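Local coordinates for protein BB_2cx5_001 (Thermus thermophilus, PDB 3RI0) that serves as a designed scaffold for presenting a grafted linear HIV epitope, built on a protein of the aminoacyl-tRNA editing domain family, at residues 59-68 with 111-122; 68-78 with 149-157. The protein carries 6 engineered substitutions. All coordinates share one frame; numbering follows the deposited sequence.

Contact 1 of 2, residues 59-68 with 111-122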
loop_
_atom_site.group_PDB
_atom_site.type_symbol
_atom_site.label_atom_id
_atom_site.label_comp_id
_atom_site.label_asym_id
_atom_site.label_seq_id
_atom_site.Cartn_x
_atom_site.Cartn_y
_atom_site.Cartn_z
ATOM N N ALA A 59 15.244 1.913 3.404
ATOM C CA ALA A 59 14.053 1.134 3.060
ATOM C C ALA A 59 13.194 1.843 2.000
ATOM O O ALA A 59 13.173 3.071 1.939
ATOM C CB ALA A 59 13.234 0.884 4.300
ATOM N N TYR A 60 12.499 1.073 1.165
ATOM C CA TYR A 60 11.643 1.668 0.134
ATOM C C TYR A 60 10.235 1.074 0.137
ATOM O O TYR A 60 10.015 -0.039 0.635
ATOM C CB TYR A 60 12.249 1.492 -1.257
ATOM C CG TYR A 60 13.729 1.742 -1.316
ATOM C CD1 TYR A 60 14.633 0.772 -0.881
ATOM C CD2 TYR A 60 14.239 2.950 -1.796
ATOM C CE1 TYR A 60 16.001 0.991 -0.921
ATOM C CE2 TYR A 60 15.614 3.181 -1.838
ATOM C CZ TYR A 60 16.486 2.192 -1.398
ATOM O OH TYR A 60 17.842 2.407 -1.441
ATOM N N LEU A 61 9.298 1.809 -0.461
ATOM C CA LEU A 61 7.908 1.383 -0.510
ATOM C C LEU A 61 7.448 1.123 -1.946
ATOM O O LEU A 61 7.678 1.939 -2.842
ATOM C CB LEU A 61 7.021 2.461 0.121
ATOM C CG LEU A 61 5.708 2.099 0.828
ATOM C CD1 LEU A 61 4.643 3.054 0.354
ATOM C CD2 LEU A 61 5.289 0.661 0.572
ATOM N N PHE A 62 6.788 -0.011 -2.161
ATOM C CA PHE A 62 6.283 -0.343 -3.487
ATOM C C PHE A 62 4.788 -0.631 -3.453
ATOM O O PHE A 62 4.330 -1.523 -2.754
ATOM C CB PHE A 62 7.040 -1.536 -4.064
ATOM C CG PHE A 62 8.501 -1.264 -4.293
ATOM C CD1 PHE A 62 9.429 -1.498 -3.282
ATOM C CD2 PHE A 62 8.950 -0.767 -5.514
ATOM C CE1 PHE A 62 10.796 -1.239 -3.480
ATOM C CE2 PHE A 62 10.315 -0.499 -5.729
ATOM C CZ PHE A 62 11.236 -0.742 -4.707
ATOM N N LEU A 63 4.035 0.148 -4.219
ATOM C CA LEU A 63 2.585 0.006 -4.286
ATOM C C LEU A 63 2.280 -0.805 -5.552
ATOM O O LEU A 63 2.460 -0.319 -6.675
ATOM C CB LEU A 63 1.956 1.394 -4.344
ATOM C CG LEU A 63 2.543 2.292 -3.252
ATOM C CD1 LEU A 63 2.080 3.721 -3.441
ATOM C CD2 LEU A 63 2.134 1.768 -1.883
ATOM N N VAL A 64 1.821 -2.039 -5.357
ATOM C CA VAL A 64 1.559 -2.948 -6.466
ATOM C C VAL A 64 0.100 -3.303 -6.656
ATOM O O VAL A 64 -0.645 -3.477 -5.691
ATOM C CB VAL A 64 2.346 -4.274 -6.265
ATOM C CG1 VAL A 64 2.013 -5.264 -7.375
ATOM C CG2 VAL A 64 3.835 -3.985 -6.228
ATOM N N SER A 65 -0.311 -3.415 -7.912
ATOM C CA SER A 65 -1.678 -3.793 -8.219
ATOM C C SER A 65 -1.931 -5.156 -7.579
ATOM O O SER A 65 -1.028 -5.983 -7.482
ATOM C CB SER A 65 -1.877 -3.888 -9.730
ATOM O OG SER A 65 -3.157 -4.416 -10.035
ATOM N N GLY A 66 -3.156 -5.390 -7.135
ATOM C CA GLY A 66 -3.469 -6.673 -6.538
ATOM C C GLY A 66 -3.365 -7.823 -7.534
ATOM O O GLY A 66 -3.246 -8.974 -7.140
ATOM N N LYS A 67 -3.379 -7.519 -8.826
ATOM C CA LYS A 67 -3.302 -8.570 -9.842
ATOM C C LYS A 67 -1.884 -8.779 -10.375
ATOM O O LYS A 67 -1.702 -9.449 -11.401
ATOM C CB LYS A 67 -4.205 -8.228 -11.025
ATOM C CG LYS A 67 -3.561 -7.213 -11.949
ATOM C CD LYS A 67 -4.484 -6.732 -13.046
ATOM C CE LYS A 67 -3.852 -5.546 -13.742
ATOM N NZ LYS A 67 -4.762 -4.871 -14.692
ATOM N N ASN A 68 -0.890 -8.191 -9.711
ATOM C CA ASN A 68 0.494 -8.348 -10.152
ATOM C C ASN A 68 1.395 -8.716 -8.991
ATOM O O ASN A 68 1.075 -8.472 -7.836
ATOM C CB ASN A 68 1.056 -7.056 -10.759
ATOM C CG ASN A 68 0.245 -6.545 -11.939
ATOM O OD1 ASN A 68 -0.264 -7.321 -12.753
ATOM N ND2 ASN A 68 0.144 -5.223 -12.052
ATOM N N LEU A 111 8.901 6.710 3.705
ATOM C CA LEU A 111 9.706 5.937 2.762
ATOM C C LEU A 111 9.593 6.389 1.307
ATOM O O LEU A 111 8.510 6.784 0.846
ATOM C CB LEU A 111 9.302 4.448 2.832
ATOM C CG LEU A 111 9.332 3.669 4.160
ATOM C CD1 LEU A 111 8.631 2.319 3.979
ATOM C CD2 LEU A 111 10.762 3.450 4.621
ATOM N N PRO A 112 10.719 6.350 0.566
ATOM C CA PRO A 112 10.685 6.745 -0.847
ATOM C C PRO A 112 9.697 5.739 -1.451
ATOM O O PRO A 112 9.720 4.574 -1.052
ATOM C CB PRO A 112 12.107 6.481 -1.322
ATOM C CG PRO A 112 12.937 6.624 -0.059
ATOM C CD PRO A 112 12.075 5.968 0.992
ATOM N N ALA A 113 8.838 6.156 -2.384
ATOM C CA ALA A 113 7.876 5.207 -2.930
ATOM C C ALA A 113 7.768 5.103 -4.446
ATOM O O ALA A 113 8.133 6.022 -5.184
ATOM C CB ALA A 113 6.502 5.483 -2.346
ATOM N N TYR A 114 7.248 3.960 -4.892
ATOM C CA TYR A 114 7.043 3.685 -6.309
ATOM C C TYR A 114 5.648 3.117 -6.531
ATOM O O TYR A 114 5.125 2.382 -5.691
ATOM C CB TYR A 114 8.117 2.731 -6.810
ATOM C CG TYR A 114 9.497 3.298 -6.590
ATOM C CD1 TYR A 114 10.118 3.208 -5.343
ATOM C CD2 TYR A 114 10.153 3.987 -7.605
ATOM C CE1 TYR A 114 11.364 3.790 -5.113
ATOM C CE2 TYR A 114 11.392 4.574 -7.385
ATOM C CZ TYR A 114 11.992 4.476 -6.141
ATOM O OH TYR A 114 13.222 5.053 -5.936
ATOM N N LEU A 115 5.047 3.457 -7.666
ATOM C CA LEU A 115 3.690 3.021 -7.977
ATOM C C LEU A 115 3.544 2.247 -9.282
ATOM O O LEU A 115 3.805 2.771 -10.366
ATOM C CB LEU A 115 2.762 4.242 -8.010
ATOM C CG LEU A 115 1.274 4.034 -8.329
ATOM C CD1 LEU A 115 0.475 4.051 -7.055
ATOM C CD2 LEU A 115 0.775 5.144 -9.230
ATOM N N ASP A 116 3.102 1.001 -9.148
ATOM C CA ASP A 116 2.850 0.086 -10.264
ATOM C C ASP A 116 2.002 0.842 -11.277
ATOM O O ASP A 116 0.848 1.161 -10.986
ATOM C CB ASP A 116 2.058 -1.121 -9.738
ATOM C CG ASP A 116 1.700 -2.139 -10.819
ATOM O OD1 ASP A 116 1.661 -1.789 -12.022
ATOM O OD2 ASP A 116 1.439 -3.306 -10.440
ATOM N N GLU A 117 2.558 1.109 -12.458
ATOM C CA GLU A 117 1.819 1.854 -13.488
ATOM C C GLU A 117 0.425 1.317 -13.793
ATOM O O GLU A 117 -0.448 2.071 -14.224
ATOM C CB GLU A 117 2.636 1.953 -14.788
ATOM C CG GLU A 117 3.302 0.661 -15.274
ATOM C CD GLU A 117 4.042 0.866 -16.604
ATOM O OE1 GLU A 117 4.802 1.854 -16.737
ATOM O OE2 GLU A 117 3.859 0.036 -17.516
ATOM N N ASP A 118 0.196 0.028 -13.565
ATOM C CA ASP A 118 -1.121 -0.550 -13.820
ATOM C C ASP A 118 -2.203 0.034 -12.920
ATOM O O ASP A 118 -3.385 -0.037 -13.247
ATOM C CB ASP A 118 -1.090 -2.075 -13.665
ATOM C CG ASP A 118 -0.363 -2.767 -14.814
ATOM O OD1 ASP A 118 0.060 -2.073 -15.770
ATOM O OD2 ASP A 118 -0.212 -4.006 -14.759
ATOM N N LEU A 119 -1.814 0.609 -11.788
ATOM C CA LEU A 119 -2.796 1.200 -10.878
ATOM C C LEU A 119 -3.423 2.463 -11.473
ATOM O O LEU A 119 -4.575 2.781 -11.181
ATOM C CB LEU A 119 -2.149 1.523 -9.526
ATOM C CG LEU A 119 -1.848 0.322 -8.622
ATOM C CD1 LEU A 119 -1.080 0.774 -7.386
ATOM C CD2 LEU A 119 -3.158 -0.344 -8.214
ATOM N N LEU A 120 -2.675 3.169 -12.319
ATOM C CA LEU A 120 -3.193 4.388 -12.946
ATOM C C LEU A 120 -4.291 3.998 -13.935
ATOM O O LEU A 120 -5.019 4.845 -14.449
ATOM C CB LEU A 120 -2.078 5.130 -13.691
ATOM C CG LEU A 120 -0.773 5.457 -12.957
ATOM C CD1 LEU A 120 0.162 6.189 -13.895
ATOM C CD2 LEU A 120 -1.053 6.300 -11.736
ATOM N N GLY A 121 -4.412 2.693 -14.172
ATOM C CA GLY A 121 -5.402 2.183 -15.102
ATOM C C GLY A 121 -6.850 2.205 -14.642
ATOM O O GLY A 121 -7.740 1.827 -15.405
ATOM N N TYR A 122 -7.112 2.640 -13.415
ATOM C CA TYR A 122 -8.489 2.676 -12.940
ATOM C C TYR A 122 -8.933 4.056 -12.490
ATOM O O TYR A 122 -8.110 4.942 -12.264
ATOM C CB TYR A 122 -8.674 1.705 -11.777
ATOM C CG TYR A 122 -8.213 0.291 -12.039
ATOM C CD1 TYR A 122 -6.909 -0.100 -11.747
ATOM C CD2 TYR A 122 -9.088 -0.663 -12.549
ATOM C CE1 TYR A 122 -6.490 -1.411 -11.946
ATOM C CE2 TYR A 122 -8.683 -1.976 -12.755
ATOM C CZ TYR A 122 -7.377 -2.342 -12.445
ATOM O OH TYR A 122 -6.969 -3.647 -12.589
#
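Phe62 and Tyr114 lie side by side on one face of a parallel strand pair, 59-65 with 113-116, within the mixed sheet of the aminoacyl-tRNA editing domain fold. Their rings are nearly parallel, planes 19° apart, but slid so far that they barely overlap; Phe62 CE2 meets Tyr114 CD1 at 3.7 Å. As bridge partners in register, both side chains leave the same face of the sheet, and a like first torsion, CG anti to the carbonyl carbon (chi1 near -60° in both), lays the rings side by side, where Ala75 and Leu78 of helix 72-79 cover them. The other face carries Leu61, Leu63, Ala113 and Leu115. There Leu63 CD1 touches Leu115 CD1 at 4.0 Å, and both leucines also reach helix 140-147. Between the faces runs the parallel ladder, in which Leu61 and Leu63 each give their N-H and carbonyl to residues 112-116.

Past the last rung a carboxylate takes over as acceptor: Asp116 OD2 accepts from Ser65 N, which comes from above the carboxylate plane, while Asn68 ND2, at 2.8 Å, meets the syn lone pair of Asp116 OD2. Asp116 OD1 closes an Asx turn with Asp118 N. A type I turn from Ser65 to Asn68 brings the amide here, and its second N-H reaches Asp118: ND2 of Asn68 lies 3.0 Å from Asp118 OD2, approaching on the anti side, 29° out of the carboxylate plane.

Contact 2 of 2, residues 68-78 with 149-157. Engineered in segment 68-78: Ala76 (natural residue Thr).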
loop_
_atom_site.group_PDB
_atom_site.type_symbol
_atom_site.label_atom_id
_atom_site.label_comp_id
_atom_site.label_asym_id
_atom_site.label_seq_id
_atom_site.Cartn_x
_atom_site.Cartn_y
_atom_site.Cartn_z
ATOM N N ASN A 68 -0.890 -8.191 -9.711
ATOM C CA ASN A 68 0.494 -8.348 -10.152
ATOM C C ASN A 68 1.395 -8.716 -8.991
ATOM O O ASN A 68 1.075 -8.472 -7.836
ATOM C CB ASN A 68 1.056 -7.056 -10.759
ATOM C CG ASN A 68 0.245 -6.545 -11.939
ATOM O OD1 ASN A 68 -0.264 -7.321 -12.753
ATOM N ND2 ASN A 68 0.144 -5.223 -12.052
ATOM N N ARG A 69 2.534 -9.317 -9.299
ATOM C CA ARG A 69 3.489 -9.626 -8.256
ATOM C C ARG A 69 4.745 -8.827 -8.620
ATOM O O ARG A 69 5.115 -8.710 -9.792
ATOM C CB ARG A 69 3.729 -11.143 -8.130
ATOM C CG ARG A 69 4.121 -11.894 -9.389
ATOM C CD ARG A 69 3.401 -13.266 -9.517
ATOM N NE ARG A 69 2.735 -13.745 -8.297
ATOM C CZ ARG A 69 2.120 -14.925 -8.197
ATOM N NH1 ARG A 69 2.085 -15.752 -9.234
ATOM N NH2 ARG A 69 1.522 -15.272 -7.064
ATOM N N LEU A 70 5.355 -8.227 -7.604
ATOM C CA LEU A 70 6.530 -7.388 -7.779
ATOM C C LEU A 70 7.758 -8.051 -8.396
ATOM O O LEU A 70 8.243 -9.066 -7.901
ATOM C CB LEU A 70 6.936 -6.783 -6.439
ATOM C CG LEU A 70 8.150 -5.855 -6.515
ATOM C CD1 LEU A 70 7.807 -4.615 -7.351
ATOM C CD2 LEU A 70 8.565 -5.451 -5.116
ATOM N N ASP A 71 8.260 -7.464 -9.476
ATOM C CA ASP A 71 9.456 -7.985 -10.116
ATOM C C ASP A 71 10.614 -7.339 -9.367
ATOM O O ASP A 71 10.932 -6.171 -9.590
ATOM C CB ASP A 71 9.511 -7.580 -11.587
ATOM C CG ASP A 71 10.707 -8.182 -12.310
ATOM O OD1 ASP A 71 11.797 -8.212 -11.705
ATOM O OD2 ASP A 71 10.554 -8.616 -13.479
ATOM N N LEU A 72 11.225 -8.089 -8.458
ATOM C CA LEU A 72 12.338 -7.565 -7.673
ATOM C C LEU A 72 13.520 -7.136 -8.535
ATOM O O LEU A 72 14.364 -6.350 -8.096
ATOM C CB LEU A 72 12.788 -8.598 -6.641
ATOM C CG LEU A 72 11.814 -8.770 -5.477
ATOM C CD1 LEU A 72 12.284 -9.904 -4.593
ATOM C CD2 LEU A 72 11.720 -7.469 -4.693
ATOM N N GLY A 73 13.577 -7.649 -9.760
ATOM C CA GLY A 73 14.657 -7.278 -10.655
ATOM C C GLY A 73 14.539 -5.819 -11.050
ATOM O O GLY A 73 15.504 -5.063 -10.945
ATOM N N LYS A 74 13.346 -5.419 -11.493
ATOM C CA LYS A 74 13.093 -4.041 -11.911
ATOM C C LYS A 74 13.132 -3.098 -10.712
ATOM O O LYS A 74 13.618 -1.971 -10.797
ATOM C CB LYS A 74 11.722 -3.923 -12.566
ATOM C CG LYS A 74 11.403 -4.976 -13.609
ATOM C CD LYS A 74 9.995 -4.766 -14.134
ATOM C CE LYS A 74 9.654 -5.714 -15.275
ATOM N NZ LYS A 74 8.396 -5.284 -15.965
ATOM N N ALA A 75 12.599 -3.568 -9.592
ATOM C CA ALA A 75 12.566 -2.768 -8.378
ATOM C C ALA A 75 13.977 -2.378 -7.949
ATOM O O ALA A 75 14.198 -1.264 -7.480
ATOM C CB ALA A 75 11.869 -3.543 -7.266
ATOM N N ALA A 76 14.930 -3.291 -8.129
ATOM C CA ALA A 76 16.325 -3.064 -7.746
ATOM C C ALA A 76 17.125 -2.167 -8.696
ATOM O O ALA A 76 17.905 -1.330 -8.247
ATOM C CB ALA A 76 17.043 -4.406 -7.578
ATOM N N ARG A 77 16.952 -2.339 -10.004
ATOM C CA ARG A 77 17.689 -1.515 -10.960
ATOM C C ARG A 77 17.157 -0.094 -10.893
ATOM O O ARG A 77 17.798 0.866 -11.326
ATOM C CB ARG A 77 17.528 -2.057 -12.381
ATOM C CG ARG A 77 18.144 -3.435 -12.600
ATOM C CD ARG A 77 18.136 -3.814 -14.075
ATOM N NE ARG A 77 16.797 -4.111 -14.583
ATOM C CZ ARG A 77 16.157 -5.255 -14.367
ATOM N NH1 ARG A 77 16.730 -6.215 -13.650
ATOM N NH2 ARG A 77 14.944 -5.439 -14.865
ATOM N N LEU A 78 15.966 0.009 -10.327
ATOM C CA LEU A 78 15.255 1.262 -10.172
ATOM C C LEU A 78 15.741 1.948 -8.894
ATOM O O LEU A 78 15.934 3.159 -8.840
ATOM C CB LEU A 78 13.769 0.927 -10.074
ATOM C CG LEU A 78 12.676 1.872 -10.533
ATOM C CD1 LEU A 78 11.347 1.128 -10.510
ATOM C CD2 LEU A 78 12.638 3.067 -9.639
ATOM N N ALA A 149 4.677 9.183 -4.601
ATOM C CA ALA A 149 5.287 8.072 -5.307
ATOM C C ALA A 149 5.641 8.396 -6.754
ATOM O O ALA A 149 5.016 9.238 -7.404
ATOM C CB ALA A 149 4.363 6.864 -5.266
ATOM N N GLN A 150 6.651 7.704 -7.250
ATOM C CA GLN A 150 7.086 7.865 -8.615
ATOM C C GLN A 150 6.414 6.728 -9.381
ATOM O O GLN A 150 6.442 5.583 -8.946
ATOM C CB GLN A 150 8.602 7.732 -8.683
ATOM C CG GLN A 150 9.178 7.475 -10.059
ATOM C CD GLN A 150 10.692 7.429 -10.016
ATOM O OE1 GLN A 150 11.340 8.436 -9.719
ATOM N NE2 GLN A 150 11.265 6.261 -10.294
ATOM N N VAL A 151 5.767 7.056 -10.492
ATOM C CA VAL A 151 5.102 6.067 -11.334
ATOM C C VAL A 151 6.175 5.172 -11.926
ATOM O O VAL A 151 7.235 5.652 -12.326
ATOM C CB VAL A 151 4.310 6.743 -12.485
ATOM C CG1 VAL A 151 3.958 5.728 -13.538
ATOM C CG2 VAL A 151 3.050 7.387 -11.945
ATOM N N ALA A 152 5.912 3.870 -11.984
ATOM C CA ALA A 152 6.906 2.951 -12.522
ATOM C C ALA A 152 6.377 1.608 -13.008
ATOM O O ALA A 152 5.268 1.185 -12.680
ATOM C CB ALA A 152 7.998 2.713 -11.481
ATOM N N ASP A 153 7.204 0.943 -13.802
ATOM C CA ASP A 153 6.890 -0.369 -14.334
ATOM C C ASP A 153 7.527 -1.320 -13.322
ATOM O O ASP A 153 8.757 -1.420 -13.247
ATOM C CB ASP A 153 7.521 -0.513 -15.724
ATOM C CG ASP A 153 7.649 -1.947 -16.149
ATOM O OD1 ASP A 153 6.655 -2.694 -16.022
ATOM O OD2 ASP A 153 8.742 -2.329 -16.609
ATOM N N LEU A 154 6.696 -2.022 -12.554
ATOM C CA LEU A 154 7.211 -2.888 -11.496
ATOM C C LEU A 154 6.909 -4.391 -11.521
ATOM O O LEU A 154 7.673 -5.185 -10.978
ATOM C CB LEU A 154 6.741 -2.337 -10.145
ATOM C CG LEU A 154 7.057 -0.875 -9.831
ATOM C CD1 LEU A 154 6.209 -0.412 -8.636
ATOM C CD2 LEU A 154 8.535 -0.725 -9.546
ATOM N N LYS A 155 5.800 -4.775 -12.136
ATOM C CA LYS A 155 5.373 -6.169 -12.167
ATOM C C LYS A 155 6.190 -7.131 -13.006
ATOM O O LYS A 155 7.029 -6.731 -13.810
ATOM C CB LYS A 155 3.931 -6.257 -12.651
ATOM C CG LYS A 155 3.817 -6.113 -14.150
ATOM C CD LYS A 155 2.651 -5.237 -14.524
ATOM C CE LYS A 155 2.705 -4.831 -15.989
ATOM N NZ LYS A 155 2.217 -5.884 -16.905
ATOM N N GLU A 156 5.921 -8.416 -12.806
ATOM C CA GLU A 156 6.581 -9.467 -13.555
ATOM C C GLU A 156 5.779 -9.626 -14.844
ATOM O O GLU A 156 4.545 -9.629 -14.823
ATOM C CB GLU A 156 6.591 -10.762 -12.741
ATOM C CG GLU A 156 7.320 -10.618 -11.410
ATOM C CD GLU A 156 7.765 -11.946 -10.825
ATOM O OE1 GLU A 156 6.897 -12.762 -10.478
ATOM O OE2 GLU A 156 8.991 -12.176 -10.717
ATOM N N GLY A 157 6.484 -9.734 -15.968
ATOM C CA GLY A 157 5.813 -9.856 -17.253
ATOM C C GLY A 157 6.110 -11.126 -18.029
ATOM O O GLY A 157 6.403 -12.164 -17.389
HETATM O O HOH W 1 2.799 -9.656 -12.629
HETATM O O HOH W 2 11.338 -11.131 -8.611
HETATM O O HOH W 3 14.359 6.204 -8.675
#
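Lys74 reaches from the first turn of helix 72-79 to the C-terminal tail, its chain extended beyond CG, and its ammonium joins two groups there, a carboxylate and a backbone carbonyl. NZ of Lys74 forms a salt bridge with Asp153 OD2 at 3.0 Å, met on the syn side, 23° out of the carboxylate plane, with a weaker bond to OD1 of the same carboxylate. It also donates to the backbone, Lys74 NZ lying 2.9 Å from Lys155 O.

Beside it the two backbones make a single bridge at Leu70 and Lys155. Asp71 N donates to Leu154 O at 2.8 Å, and Glu156 N to Arg69 O at 3.1 Å. Asp71 is also the N-cap of the helix: with CG anti to its own N (chi1 -176°), OD1 accepts from Lys74 N and weakly from Gly73 N. Leu72 N, another amide of the first turn, donates to a water that bonds weakly to Glu156 OE2. A second water donates to Glu156 O and accepts weakly from Arg69 N, bridging the two segments.

Apolar atoms fill in around these bonds. The aliphatic part of Lys155 lies against Asn68, CB to CB 3.5 Å, while Leu154 CB meets Leu70 CD1. Further along the helix, Leu78 CD1 touches Leu154 CD2 at 3.5 Å, the side chains crossing at about a right angle, and also reaches Ala152 CB.

From strand 150-152, which pairs with strand 113-116, the tail passes the side of helix 72-79 from Leu78 back to Lys74 and on to the loop 69-71 before its N terminus; Leu154 reaches Phe62 of strand 59-65, and Leu70 leans on Tyr53 of strand 47-54.

In the fold
The two contacts lie side by side, their centres about 8 Å apart, and share Asn68, where the turn after strand 59-65 leads toward helix 72-79. Along the chain their segments alternate: 59-68, 68-78, 111-122, then 149-157. Both reach the same mixed sheet, in which strand 113-116 sits between strands 59-65 and 150-152, all running parallel. Backbone pairing of Leu115 with Gln150 and of Glu117 with Ala152 joins contact 1 to contact 2, and Leu78 of the helix packs on Tyr114. Contact 1 is partly buried and builds the sheet; contact 2, superficial, fastens the C-terminal tail to helix 72-79 and the loop before it, at the edge of that sheet.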